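Local structure of PrgZ (Enterococcus faecalis, 4FAJ) at residues G492-K504 / L514-G526. The protein binds a peptide pheromone as an extracellular, membrane-anchored receptor of the bacterial solute-binding protein 5 family, and probably serves peptide uptake. Residues are numbered along the deposited sequence; the frame is centred on the assembly and turned at random.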
ATOM      1  N   GLY A 492      -5.588  13.639   5.191  1.00 18.19           N
ATOM      2  CA  GLY A 492      -6.095  14.995   5.019  1.00 18.01           C
ATOM      3  C   GLY A 492      -7.287  15.385   5.883  1.00 17.94           C
ATOM      4  O   GLY A 492      -7.614  16.565   5.991  1.00 18.16           O
ATOM      5  N   GLY A 493      -7.940  14.410   6.504  1.00 17.66           N
ATOM      6  CA  GLY A 493      -9.120  14.688   7.326  1.00 17.78           C
ATOM      7  C   GLY A 493     -10.359  15.090   6.538  1.00 17.35           C
ATOM      8  O   GLY A 493     -11.191  15.846   7.031  1.00 18.49           O
ATOM      9  N   TYR A 494     -10.483  14.601   5.309  1.00 16.69           N
ATOM     10  CA  TYR A 494     -11.717  14.786   4.544  1.00 16.31           C
ATOM     11  C   TYR A 494     -12.889  14.093   5.250  1.00 15.88           C
ATOM     12  O   TYR A 494     -12.737  12.981   5.739  1.00 15.18           O
ATOM     13  CB  TYR A 494     -11.537  14.221   3.133  1.00 15.88           C
ATOM     14  CG  TYR A 494     -12.802  14.110   2.319  1.00 15.66           C
ATOM     15  CD1 TYR A 494     -13.313  15.212   1.642  1.00 15.67           C
ATOM     16  CD2 TYR A 494     -13.476  12.894   2.201  1.00 16.29           C
ATOM     17  CE1 TYR A 494     -14.472  15.105   0.871  1.00 15.14           C
ATOM     18  CE2 TYR A 494     -14.648  12.784   1.434  1.00 16.33           C
ATOM     19  CZ  TYR A 494     -15.129  13.896   0.770  1.00 15.26           C
ATOM     20  OH  TYR A 494     -16.277  13.803   0.010  1.00 15.67           O
ATOM     21  N   SER A 495     -14.048  14.756   5.308  1.00 16.39           N
ATOM     22  CA  SER A 495     -15.246  14.139   5.881  1.00 16.18           C
ATOM     23  C   SER A 495     -16.531  14.546   5.173  1.00 16.07           C
ATOM     24  O   SER A 495     -16.929  15.722   5.166  1.00 16.50           O
ATOM     25  CB  SER A 495     -15.398  14.460   7.369  1.00 16.64           C
ATOM     26  OG  SER A 495     -16.542  13.789   7.888  1.00 16.88           O
ATOM     27  N   ASN A 496     -17.177  13.556   4.582  1.00 15.07           N
ATOM     28  CA  ASN A 496     -18.491  13.725   3.987  1.00 15.02           C
ATOM     29  C   ASN A 496     -19.306  12.518   4.441  1.00 14.55           C
ATOM     30  O   ASN A 496     -18.959  11.369   4.139  1.00 13.89           O
ATOM     31  CB  ASN A 496     -18.383  13.821   2.465  1.00 14.65           C
ATOM     32  CG  ASN A 496     -19.736  14.002   1.785  1.00 15.52           C
ATOM     33  OD1 ASN A 496     -20.703  13.321   2.114  1.00 15.19           O
ATOM     34  ND2 ASN A 496     -19.800  14.912   0.819  1.00 16.13           N
ATOM     35  N   LYS A 497     -20.362  12.775   5.206  1.00 15.35           N
ATOM     36  CA  LYS A 497     -21.145  11.688   5.811  1.00 15.84           C
ATOM     37  C   LYS A 497     -21.948  10.908   4.779  1.00 15.94           C
ATOM     38  O   LYS A 497     -22.265   9.731   4.970  1.00 15.29           O
ATOM     39  CB  LYS A 497     -22.091  12.243   6.865  1.00 16.95           C
ATOM     40  CG  LYS A 497     -21.396  13.000   7.965  1.00 18.89           C
ATOM     41  CD  LYS A 497     -20.488  12.096   8.753  1.00 21.51           C
ATOM     42  CE  LYS A 497     -19.929  12.816   9.957  1.00 24.92           C
ATOM     43  NZ  LYS A 497     -19.913  11.907  11.120  1.00 27.81           N
ATOM     44  N   ASN A 498     -22.293  11.571   3.685  1.00 16.21           N
ATOM     45  CA  ASN A 498     -22.997  10.889   2.602  1.00 16.31           C
ATOM     46  C   ASN A 498     -22.065   9.952   1.831  1.00 15.58           C
ATOM     47  O   ASN A 498     -22.489   8.856   1.428  1.00 15.35           O
ATOM     48  CB  ASN A 498     -23.669  11.925   1.722  1.00 17.19           C
ATOM     49  CG  ASN A 498     -24.435  12.924   2.546  1.00 18.58           C
ATOM     50  OD1 ASN A 498     -25.259  12.547   3.386  1.00 17.22           O
ATOM     51  ND2 ASN A 498     -24.117  14.191   2.378  1.00 22.01           N
ATOM     52  N   TYR A 499     -20.797  10.357   1.665  1.00 14.99           N
ATOM     53  CA  TYR A 499     -19.746   9.475   1.137  1.00 14.62           C
ATOM     54  C   TYR A 499     -19.588   8.242   2.027  1.00 14.34           C
ATOM     55  O   TYR A 499     -19.592   7.126   1.529  1.00 14.44           O
ATOM     56  CB  TYR A 499     -18.405  10.226   1.013  1.00 14.69           C
ATOM     57  CG  TYR A 499     -17.221   9.422   0.547  1.00 13.63           C
ATOM     58  CD1 TYR A 499     -16.872   9.379  -0.808  1.00 13.69           C
ATOM     59  CD2 TYR A 499     -16.418   8.730   1.450  1.00 13.16           C
ATOM     60  CE1 TYR A 499     -15.768   8.660  -1.246  1.00 14.05           C
ATOM     61  CE2 TYR A 499     -15.306   7.996   1.016  1.00 12.06           C
ATOM     62  CZ  TYR A 499     -14.993   7.969  -0.334  1.00 12.55           C
ATOM     63  OH  TYR A 499     -13.915   7.264  -0.791  1.00 11.71           O
ATOM     64  N   ASP A 500     -19.484   8.455   3.343  1.00 14.75           N
ATOM     65  CA  ASP A 500     -19.335   7.372   4.311  1.00 14.88           C
ATOM     66  C   ASP A 500     -20.436   6.306   4.135  1.00 15.22           C
ATOM     67  O   ASP A 500     -20.160   5.094   4.174  1.00 15.52           O
ATOM     68  CB  ASP A 500     -19.383   7.910   5.755  1.00 15.25           C
ATOM     69  CG  ASP A 500     -18.193   8.800   6.122  1.00 15.79           C
ATOM     70  OD1 ASP A 500     -17.153   8.791   5.420  1.00 17.11           O
ATOM     71  OD2 ASP A 500     -18.302   9.526   7.137  1.00 17.77           O
ATOM     72  N   GLU A 501     -21.669   6.765   3.920  1.00 15.06           N
ATOM     73  CA  GLU A 501     -22.832   5.884   3.835  1.00 15.63           C
ATOM     74  C   GLU A 501     -22.854   5.100   2.518  1.00 16.25           C
ATOM     75  O   GLU A 501     -23.153   3.913   2.529  1.00 15.12           O
ATOM     76  CB  GLU A 501     -24.130   6.681   4.055  1.00 16.20           C
ATOM     77  CG  GLU A 501     -25.438   5.934   3.793  1.00 17.21           C
ATOM     78  CD  GLU A 501     -25.670   4.719   4.674  1.00 18.63           C
ATOM     79  OE1 GLU A 501     -24.993   4.556   5.716  1.00 18.64           O
ATOM     80  OE2 GLU A 501     -26.566   3.921   4.319  1.00 22.40           O
ATOM     81  N   LEU A 502     -22.521   5.754   1.402  1.00 17.21           N
ATOM     82  CA  LEU A 502     -22.390   5.060   0.087  1.00 18.05           C
ATOM     83  C   LEU A 502     -21.433   3.872   0.140  1.00 18.72           C
ATOM     84  O   LEU A 502     -21.697   2.822  -0.464  1.00 19.26           O
ATOM     85  CB  LEU A 502     -21.940   6.038  -1.010  1.00 17.37           C
ATOM     86  CG  LEU A 502     -22.991   7.050  -1.459  1.00 18.45           C
ATOM     87  CD1 LEU A 502     -22.351   8.192  -2.267  1.00 15.98           C
ATOM     88  CD2 LEU A 502     -24.157   6.364  -2.233  1.00 17.97           C
ATOM     89  N   LEU A 503     -20.340   4.022   0.887  1.00 19.19           N
ATOM     90  CA  LEU A 503     -19.391   2.930   1.094  1.00 20.10           C
ATOM     91  C   LEU A 503     -19.996   1.685   1.743  1.00 21.10           C
ATOM     92  O   LEU A 503     -19.426   0.608   1.617  1.00 20.45           O
ATOM     93  CB  LEU A 503     -18.214   3.385   1.967  1.00 20.10           C
ATOM     94  CG  LEU A 503     -17.356   4.556   1.492  1.00 20.68           C
ATOM     95  CD1 LEU A 503     -16.123   4.691   2.389  1.00 22.48           C
ATOM     96  CD2 LEU A 503     -16.959   4.377   0.047  1.00 21.38           C
ATOM     97  N   LYS A 504     -21.124   1.827   2.442  1.00 21.93           N
ATOM     98  CA  LYS A 504     -21.702   0.700   3.191  1.00 23.57           C
ATOM     99  C   LYS A 504     -22.670  -0.146   2.370  1.00 24.23           C
ATOM    100  O   LYS A 504     -23.164  -1.174   2.843  1.00 24.80           O
ATOM    101  CB  LYS A 504     -22.384   1.212   4.459  1.00 23.88           C
ATOM    102  CG  LYS A 504     -21.391   1.685   5.496  1.00 25.68           C
ATOM    103  CD  LYS A 504     -22.067   2.397   6.647  1.00 28.88           C
ATOM    104  CE  LYS A 504     -21.079   2.716   7.764  1.00 30.51           C
ATOM    105  NZ  LYS A 504     -21.225   4.116   8.269  1.00 32.34           N
ATOM    106  N   LEU A 514     -20.705   2.696  -5.103  1.00 15.04           N
ATOM    107  CA  LEU A 514     -19.297   3.030  -4.913  1.00 14.47           C
ATOM    108  C   LEU A 514     -18.804   4.026  -5.960  1.00 13.89           C
ATOM    109  O   LEU A 514     -17.989   4.884  -5.651  1.00 12.69           O
ATOM    110  CB  LEU A 514     -18.413   1.781  -4.939  1.00 14.50           C
ATOM    111  CG  LEU A 514     -18.598   0.776  -3.798  1.00 15.14           C
ATOM    112  CD1 LEU A 514     -17.558  -0.359  -3.921  1.00 16.57           C
ATOM    113  CD2 LEU A 514     -18.524   1.441  -2.430  1.00 16.28           C
ATOM    114  N   LYS A 515     -19.304   3.933  -7.190  1.00 13.51           N
ATOM    115  CA  LYS A 515     -18.932   4.916  -8.216  1.00 13.81           C
ATOM    116  C   LYS A 515     -19.498   6.292  -7.876  1.00 14.05           C
ATOM    117  O   LYS A 515     -18.849   7.319  -8.117  1.00 13.77           O
ATOM    118  CB  LYS A 515     -19.374   4.472  -9.614  1.00 14.07           C
ATOM    119  CG  LYS A 515     -18.694   5.236 -10.758  1.00 14.81           C
ATOM    120  CD  LYS A 515     -17.196   4.941 -10.785  1.00 13.38           C
ATOM    121  CE  LYS A 515     -16.473   5.536 -11.948  1.00 14.25           C
ATOM    122  NZ  LYS A 515     -15.008   5.323 -11.796  1.00 13.18           N
ATOM    123  N   LYS A 516     -20.697   6.316  -7.299  1.00 14.64           N
ATOM    124  CA  LYS A 516     -21.276   7.569  -6.830  1.00 14.96           C
ATOM    125  C   LYS A 516     -20.388   8.174  -5.746  1.00 13.94           C
ATOM    126  O   LYS A 516     -20.189   9.386  -5.718  1.00 14.03           O
ATOM    127  CB  LYS A 516     -22.689   7.374  -6.282  1.00 15.70           C
ATOM    128  CG  LYS A 516     -23.766   7.199  -7.325  1.00 18.31           C
ATOM    129  CD  LYS A 516     -25.117   6.884  -6.649  1.00 21.81           C
ATOM    130  CE  LYS A 516     -26.213   6.638  -7.685  1.00 23.74           C
ATOM    131  NZ  LYS A 516     -27.475   6.126  -7.051  1.00 25.91           N
ATOM    132  N   ALA A 517     -19.885   7.332  -4.846  1.00 12.99           N
ATOM    133  CA  ALA A 517     -19.007   7.804  -3.772  1.00 12.68           C
ATOM    134  C   ALA A 517     -17.747   8.420  -4.369  1.00 12.64           C
ATOM    135  O   ALA A 517     -17.364   9.518  -3.995  1.00 12.32           O
ATOM    136  CB  ALA A 517     -18.667   6.687  -2.811  1.00 12.61           C
ATOM    137  N   GLU A 518     -17.117   7.736  -5.323  1.00 12.86           N
ATOM    138  CA  GLU A 518     -15.918   8.298  -5.974  1.00 13.19           C
ATOM    139  C   GLU A 518     -16.219   9.679  -6.562  1.00 13.56           C
ATOM    140  O   GLU A 518     -15.454  10.634  -6.352  1.00 13.24           O
ATOM    141  CB  GLU A 518     -15.382   7.354  -7.056  1.00 13.70           C
ATOM    142  CG  GLU A 518     -14.026   7.759  -7.607  1.00 14.30           C
ATOM    143  CD  GLU A 518     -13.543   6.893  -8.754  1.00 15.67           C
ATOM    144  OE1 GLU A 518     -14.364   6.181  -9.358  1.00 15.21           O
ATOM    145  OE2 GLU A 518     -12.331   6.958  -9.075  1.00 15.68           O
ATOM    146  N   LYS A 519     -17.359   9.805  -7.240  1.00 13.90           N
ATOM    147  CA  LYS A 519     -17.745  11.077  -7.831  1.00 14.56           C
ATOM    148  C   LYS A 519     -17.980  12.170  -6.777  1.00 14.61           C
ATOM    149  O   LYS A 519     -17.565  13.310  -6.981  1.00 15.44           O
ATOM    150  CB  LYS A 519     -18.976  10.907  -8.731  1.00 15.23           C
ATOM    151  CG  LYS A 519     -18.716  10.072  -9.975  1.00 16.70           C
ATOM    152  CD  LYS A 519     -19.990   9.864 -10.776  1.00 18.32           C
ATOM    153  CE  LYS A 519     -19.771   8.818 -11.843  1.00 19.79           C
ATOM    154  NZ  LYS A 519     -20.996   8.584 -12.637  1.00 18.32           N
ATOM    155  N   LEU A 520     -18.623  11.831  -5.662  1.00 14.56           N
ATOM    156  CA  LEU A 520     -18.812  12.790  -4.572  1.00 15.21           C
ATOM    157  C   LEU A 520     -17.444  13.277  -4.025  1.00 14.36           C
ATOM    158  O   LEU A 520     -17.239  14.464  -3.787  1.00 14.33           O
ATOM    159  CB  LEU A 520     -19.643  12.159  -3.454  1.00 15.78           C
ATOM    160  CG  LEU A 520     -20.017  13.009  -2.246  1.00 18.11           C
ATOM    161  CD1 LEU A 520     -20.647  14.326  -2.670  1.00 20.85           C
ATOM    162  CD2 LEU A 520     -20.962  12.214  -1.320  1.00 19.77           C
ATOM    163  N   LEU A 521     -16.513  12.353  -3.836  1.00 13.44           N
ATOM    164  CA  LEU A 521     -15.160  12.711  -3.387  1.00 13.38           C
ATOM    165  C   LEU A 521     -14.474  13.670  -4.366  1.00 13.56           C
ATOM    166  O   LEU A 521     -13.845  14.652  -3.969  1.00 13.69           O
ATOM    167  CB  LEU A 521     -14.330  11.443  -3.208  1.00 12.66           C
ATOM    168  CG  LEU A 521     -12.859  11.568  -2.806  1.00 13.02           C
ATOM    169  CD1 LEU A 521     -12.704  12.401  -1.531  1.00 12.57           C
ATOM    170  CD2 LEU A 521     -12.289  10.166  -2.612  1.00 12.37           C
ATOM    171  N   ILE A 522     -14.623  13.405  -5.658  1.00 13.45           N
ATOM    172  CA  ILE A 522     -14.021  14.258  -6.692  1.00 13.67           C
ATOM    173  C   ILE A 522     -14.748  15.604  -6.802  1.00 14.10           C
ATOM    174  O   ILE A 522     -14.106  16.661  -6.947  1.00 13.38           O
ATOM    175  CB  ILE A 522     -13.954  13.521  -8.052  1.00 13.76           C
ATOM    176  CG1 ILE A 522     -12.856  12.461  -7.978  1.00 15.56           C
ATOM    177  CG2 ILE A 522     -13.695  14.508  -9.198  1.00 12.75           C
ATOM    178  CD1 ILE A 522     -12.946  11.399  -9.000  1.00 17.44           C
ATOM    179  N   ASN A 523     -16.072  15.580  -6.666  1.00 14.36           N
ATOM    180  CA  ASN A 523     -16.856  16.810  -6.707  1.00 15.33           C
ATOM    181  C   ASN A 523     -16.568  17.732  -5.521  1.00 16.04           C
ATOM    182  O   ASN A 523     -16.626  18.948  -5.660  1.00 15.03           O
ATOM    183  CB  ASN A 523     -18.350  16.491  -6.779  1.00 15.64           C
ATOM    184  CG  ASN A 523     -18.737  15.860  -8.104  1.00 16.65           C
ATOM    185  OD1 ASN A 523     -17.932  15.815  -9.043  1.00 18.29           O
ATOM    186  ND2 ASN A 523     -19.968  15.398  -8.199  1.00 16.46           N
ATOM    187  N   ASP A 524     -16.268  17.141  -4.365  1.00 15.56           N
ATOM    188  CA  ASP A 524     -15.824  17.898  -3.181  1.00 16.44           C
ATOM    189  C   ASP A 524     -14.346  18.282  -3.302  1.00 16.39           C
ATOM    190  O   ASP A 524     -13.863  19.129  -2.553  1.00 17.05           O
ATOM    191  CB  ASP A 524     -15.971  17.053  -1.903  1.00 16.23           C
ATOM    192  CG  ASP A 524     -17.409  16.930  -1.404  1.00 18.92           C
ATOM    193  OD1 ASP A 524     -18.298  17.667  -1.873  1.00 19.58           O
ATOM    194  OD2 ASP A 524     -17.644  16.074  -0.506  1.00 19.24           O
ATOM    195  N   MET A 525     -13.659  17.643  -4.252  1.00 16.43           N
ATOM    196  CA  MET A 525     -12.190  17.562  -4.377  1.00 17.04           C
ATOM    197  C   MET A 525     -11.472  17.370  -3.045  1.00 16.25           C
ATOM    198  O   MET A 525     -10.651  18.197  -2.633  1.00 16.37           O
ATOM    199  CB  MET A 525     -11.597  18.741  -5.160  1.00 18.00           C
ATOM    200  CG  MET A 525     -10.155  18.498  -5.657  1.00 19.15           C
ATOM    201  SD  MET A 525      -9.860  16.994  -6.612  1.00 25.01           S
ATOM    202  CE  MET A 525     -11.049  17.144  -7.921  1.00 22.95           C
ATOM    203  N   GLY A 526     -11.784  16.259  -2.397  1.00 15.33           N
ATOM    204  CA  GLY A 526     -11.187  15.900  -1.118  1.00 14.95           C
ATOM    205  C   GLY A 526      -9.790  15.312  -1.217  1.00 14.59           C
ATOM    206  O   GLY A 526      -9.082  15.233  -0.210  1.00 14.50           O
TER
HETATM  207  O   HOH W   1     -17.195  17.729   2.496  1.00 41.32           O
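Ala517 sits against Leu502 and Tyr499 where the two helices come closest, its CB 3.8 Å from Leu502 CB. The axes of helix segments 497-502 and 514-524 approach to 8.9 Å and run nearly antiparallel, at 158°. Leu502 CD1 lies along the backbone of Lys516 and Ala517, while Leu503 CD2 meets Ala517 CB and Leu514 CD2. Tyr499, with CG anti to its N (chi1 177°), reaches across the Ala517 turn: Ala517 O lies at the ring edge, in its plane, 3.2 Å from CD1, while CE1 touches Leu521 CB and the hydroxyl bonds Leu480 O. Nearer the polar edge, Leu521 CD1 makes a CH-pi contact over one face of the Tyr494 ring, 3.7 Å from its centroid. Leu520 CD2 packs against Tyr499 N and Asn496 OD1. Asp524 OD2 takes two bonds: Tyr494 OH donates on the anti side at 2.7 Å, and Asn496 ND2 donates at 2.8 Å to the syn lone pair, amide and carboxylate nearly coplanar (26° apart). With ND2 held in this way, the same amide turns OD1 to the start of helix 497-502, where it accepts from Tyr499 N (3.0 Å) and, weakly, from Asn498 N. Gly526 CA rests near Tyr494 CD1. The arrangement is an antiparallel helical hairpin, an asparagine N-cap beside the Schellman motif (Gly526 N to Leu521 O; Met525, positive phi, at C-prime) that ends helix 510-524 just before strand 528-539.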